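Local coordinates for protein D-glucosaminate-6-phosphate ammonia lyase (Salmonella typhimurium, PDB 7LCE) that belongs to the selenocysteine synthase-like branch of the PLP-dependent aminotransferase-fold proteins and carries pyridoxal phosphate on a lysine, at residues V120-A123 and I124-G127; Q238-A241 and R242-I246. One frame throughout, in Å; residues are numbered along the deposited sequence.

Interaction 1 of 2, residues V120-A123 and I124-G127; sequences VTSA and IRLG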
loop_
_atom_site.group_PDB
_atom_site.type_symbol
_atom_site.label_atom_id
_atom_site.label_comp_id
_atom_site.label_asym_id
_atom_site.label_seq_id
_atom_site.Cartn_x
_atom_site.Cartn_y
_atom_site.Cartn_z
ATOM N N VAL A 120 -11.822 17.963 24.822
ATOM C CA VAL A 120 -10.517 18.597 24.679
ATOM C C VAL A 120 -9.777 18.043 23.469
ATOM O O VAL A 120 -8.862 18.692 22.949
ATOM C CB VAL A 120 -9.696 18.421 25.974
ATOM C CG1 VAL A 120 -9.410 16.948 26.227
ATOM C CG2 VAL A 120 -8.412 19.240 25.931
ATOM N N THR A 121 -10.162 16.852 23.001
ATOM C CA THR A 121 -9.560 16.288 21.798
ATOM C C THR A 121 -9.856 17.140 20.572
ATOM O O THR A 121 -9.019 17.235 19.667
ATOM C CB THR A 121 -10.067 14.864 21.569
ATOM O OG1 THR A 121 -11.393 14.912 21.027
ATOM C CG2 THR A 121 -10.103 14.098 22.877
ATOM N N SER A 122 -11.039 17.760 20.519
ATOM C CA SER A 122 -11.395 18.575 19.361
ATOM C C SER A 122 -10.458 19.766 19.219
ATOM O O SER A 122 -9.997 20.074 18.113
ATOM C CB SER A 122 -12.845 19.041 19.468
ATOM O OG SER A 122 -13.739 17.967 19.245
ATOM N N ALA A 123 -10.158 20.447 20.326
ATOM C CA ALA A 123 -9.219 21.560 20.258
ATOM C C ALA A 123 -7.837 21.072 19.842
ATOM O O ALA A 123 -7.162 21.712 19.027
ATOM C CB ALA A 123 -9.163 22.286 21.601
ATOM N N ILE A 124 -7.408 19.929 20.383
ATOM C CA ILE A 124 -6.116 19.362 20.012
ATOM C C ILE A 124 -6.092 19.003 18.530
ATOM O O ILE A 124 -5.100 19.249 17.834
ATOM C CB ILE A 124 -5.796 18.146 20.901
ATOM C CG1 ILE A 124 -5.666 18.582 22.360
ATOM C CG2 ILE A 124 -4.524 17.460 20.444
ATOM C CD1 ILE A 124 -5.744 17.442 23.343
ATOM N N ARG A 125 -7.181 18.419 18.021
ATOM C CA ARG A 125 -7.205 18.032 16.613
ATOM C C ARG A 125 -7.206 19.246 15.690
ATOM O O ARG A 125 -6.692 19.166 14.568
ATOM C CB ARG A 125 -8.418 17.147 16.317
ATOM C CG ARG A 125 -8.208 16.198 15.138
ATOM C CD ARG A 125 -9.487 15.449 14.753
ATOM N NE ARG A 125 -9.899 14.474 15.757
ATOM C CZ ARG A 125 -10.926 14.638 16.580
ATOM N NH1 ARG A 125 -11.678 15.725 16.539
ATOM N NH2 ARG A 125 -11.207 13.684 17.465
ATOM N N LEU A 126 -7.779 20.368 16.132
ATOM C CA LEU A 126 -7.758 21.575 15.311
ATOM C C LEU A 126 -6.343 22.104 15.133
ATOM O O LEU A 126 -6.032 22.701 14.097
ATOM C CB LEU A 126 -8.639 22.658 15.932
ATOM C CG LEU A 126 -10.145 22.576 15.703
ATOM C CD1 LEU A 126 -10.840 23.654 16.508
ATOM C CD2 LEU A 126 -10.471 22.709 14.228
ATOM N N GLY A 127 -5.479 21.902 16.121
ATOM C CA GLY A 127 -4.095 22.305 16.003
ATOM C C GLY A 127 -3.214 21.346 15.245
ATOM O O GLY A 127 -2.019 21.609 15.083
#
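Arg125 donates its backbone N to Thr121 O at 2.7 Å, with an N-H...O angle of 154°. One residue earlier, Ile124 N donates to Val120 O, more straightly, at 163°; one residue later, Leu126 N reaches Ser122 O at 3.0 Å. Thus each carbonyl from Val120 to Ser122 is used by the amide four residues on. The ladder slackens at its end: Ala123 O accepts only weak bonds, from Leu126 N and from Gly127 N, and Gly127 N has a second weak one to Ile124 O, as the helix gives way to a turn.

The side chain of Arg125 reaches outward and slightly back toward Thr121. With CG anti to the backbone N (chi1 -153°) and a bend at chi3, its guanidinium lies with Thr121 O over one face, while its NH2 stands 3.8 Å from Thr121 OG1, the two side chains running alongside each other in the same direction. NH1 finds its partners across the interface: it donates to Met96 O of the second subunit and, weakly, to Ala94 O of that subunit. Ser122 beside it packs on the same Ala94.

Another flank of the helix is apolar. The Ile124 side chain crosses that of Val120 at an angle, its CD1 coming to 4.1 Å from Val120 CG2 and 3.4 Å from Val120 O. Both residues rest on Ile77 of helix 73-86, and Ile124 also meets Val106, Met108 and Ile131 of the sheet. This is a short alpha-helix in the crossover of a beta-alpha-beta unit, linking parallel strands 105-109 and 130-134 of the large domain of an aminotransferase-type fold.

Interaction 2 of 2, residues Q238-A241 and R242-I246; sequences QGIA and RAMKI
The backbone from Gly239 to Met244 winds through a short helical turn held by three successive bonds between residues three apart: Arg242 N to Gly239 O at 3.3 Å, then weak ones from Ala243 N to Ile240 O and from Met244 N to Ala241 O. The first is nearly straight at its hydrogen (159°), yet the donor stands well above the plane of the Gly239 carbonyl. Gly239 itself leads into the turn in a backbone conformation open mainly to glycine, and from Met244 onward the chain opens out again.

Met244 folds its side chain back over the turn. CG lies beside the backbone N, anti to the carbonyl carbon (chi1 -49°), and the chain beyond is extended, which carries CG, SD and CE past Ile240 O; CG and CE each come to 3.8 Å from that oxygen. The methyl CE ends 4.3 Å from Ile240 CD1, a loose apolar contact. Beneath them is helix 73-86, where Ile240 meets Ala82, Ala241 meets Ile79, and Met244 meets Ala75 and Ala78.

Arg242 takes the other course. Its CB sits 3.5 Å from Gly239 O, but the chain bends at chi2 and carries the guanidinium off the turn toward the second subunit. There NH1 is hydrogen-bonded to the pyridoxal phosphate-lysine side chain, and NH2 makes a weak bond to Tyr116 O of that subunit. The segment is therefore a helical turn in the loop between helices 227-234 and 248-262, contributing an arginine to a cofactor site across the subunit interface, as is common among PLP-dependent enzymes of this fold.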
loop_
_atom_site.group_PDB
_atom_site.type_symbol
_atom_site.label_atom_id
_atom_site.label_comp_id
_atom_site.label_asym_id
_atom_site.label_seq_id
_atom_site.Cartn_x
_atom_site.Cartn_y
_atom_site.Cartn_z
ATOM N N GLN A 238 -1.765 33.774 10.680
ATOM C CA GLN A 238 -1.941 33.508 9.261
ATOM C C GLN A 238 -2.534 32.131 8.987
ATOM O O GLN A 238 -2.746 31.785 7.820
ATOM C CB GLN A 238 -0.605 33.651 8.528
ATOM C CG GLN A 238 -0.102 35.079 8.450
ATOM C CD GLN A 238 1.143 35.204 7.602
ATOM O OE1 GLN A 238 1.901 34.245 7.447
ATOM N NE2 GLN A 238 1.356 36.385 7.033
ATOM N N GLY A 239 -2.796 31.342 10.027
ATOM C CA GLY A 239 -3.324 30.006 9.841
ATOM C C GLY A 239 -4.632 29.753 10.561
ATOM O O GLY A 239 -5.635 30.431 10.307
ATOM N N ILE A 240 -4.634 28.783 11.478
ATOM C CA ILE A 240 -5.882 28.366 12.105
ATOM C C ILE A 240 -6.412 29.402 13.084
ATOM O O ILE A 240 -7.610 29.403 13.385
ATOM C CB ILE A 240 -5.700 27.002 12.796
ATOM C CG1 ILE A 240 -4.698 27.114 13.943
ATOM C CG2 ILE A 240 -5.259 25.953 11.792
ATOM C CD1 ILE A 240 -4.647 25.887 14.824
ATOM N N ALA A 241 -5.561 30.298 13.586
ATOM C CA ALA A 241 -6.033 31.287 14.547
ATOM C C ALA A 241 -6.869 32.379 13.897
ATOM O O ALA A 241 -7.539 33.131 14.614
ATOM C CB ALA A 241 -4.854 31.918 15.287
ATOM N N ARG A 242 -6.848 32.482 12.566
ATOM C CA ARG A 242 -7.654 33.489 11.886
ATOM C C ARG A 242 -9.146 33.220 12.054
ATOM O O ARG A 242 -9.950 34.159 12.031
ATOM C CB ARG A 242 -7.273 33.540 10.404
ATOM C CG ARG A 242 -7.836 34.729 9.641
ATOM C CD ARG A 242 -7.107 36.019 9.991
ATOM N NE ARG A 242 -7.354 37.066 9.005
ATOM C CZ ARG A 242 -8.417 37.859 9.005
ATOM N NH1 ARG A 242 -9.351 37.765 9.937
ATOM N NH2 ARG A 242 -8.546 38.770 8.043
ATOM N N ALA A 243 -9.531 31.954 12.231
ATOM C CA ALA A 243 -10.920 31.583 12.468
ATOM C C ALA A 243 -11.299 31.625 13.942
ATOM O O ALA A 243 -12.491 31.541 14.261
ATOM C CB ALA A 243 -11.203 30.184 11.911
ATOM N N MET A 244 -10.321 31.741 14.840
ATOM C CA MET A 244 -10.577 31.841 16.271
ATOM C C MET A 244 -10.299 33.264 16.734
ATOM O O MET A 244 -9.520 33.483 17.667
ATOM C CB MET A 244 -9.707 30.845 17.039
ATOM C CG MET A 244 -9.742 29.438 16.474
ATOM S SD MET A 244 -8.369 28.420 17.050
ATOM C CE MET A 244 -8.658 26.925 16.102
ATOM N N LYS A 245 -10.933 34.234 16.081
ATOM C CA LYS A 245 -10.526 35.626 16.205
ATOM C C LYS A 245 -11.050 36.265 17.482
ATOM O O LYS A 245 -12.192 36.036 17.890
ATOM C CB LYS A 245 -11.001 36.429 14.994
ATOM C CG LYS A 245 -10.150 37.656 14.705
ATOM C CD LYS A 245 -10.765 38.519 13.620
ATOM C CE LYS A 245 -9.870 39.702 13.294
ATOM N NZ LYS A 245 -10.548 40.677 12.400
ATOM N N ILE A 246 -10.197 37.067 18.111
ATOM C CA ILE A 246 -10.599 38.000 19.154
ATOM C C ILE A 246 -10.185 39.393 18.698
ATOM O O ILE A 246 -9.053 39.591 18.241
ATOM C CB ILE A 246 -9.986 37.645 20.525
ATOM C CG1 ILE A 246 -10.344 38.710 21.563
ATOM C CG2 ILE A 246 -8.476 37.462 20.437
ATOM C CD1 ILE A 246 -9.924 38.356 22.969
#

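In the fold
Interactions 1 and 2 lie with their centres 14 Å apart, on the same side of the chain's centre, and meet directly. Ile240 CD1 packs 3.5 Å from Leu126 O, at the end of helix 120-126, and Met244 CE lies 4.0 Å from Leu126 CD1. Both also rest on helix 73-86, which touches Ile124 and Leu126 from interaction 1 and Ile240 and Met244 from interaction 2. Both face the second subunit: Leu126 packs on its counterpart there, and that same Leu126 of the second subunit touches Ile240. Of the two, interaction 2 is the one tied to the partner's pyridoxal phosphate-lysine; the polar link of interaction 1 is to the partner's backbone carbonyls.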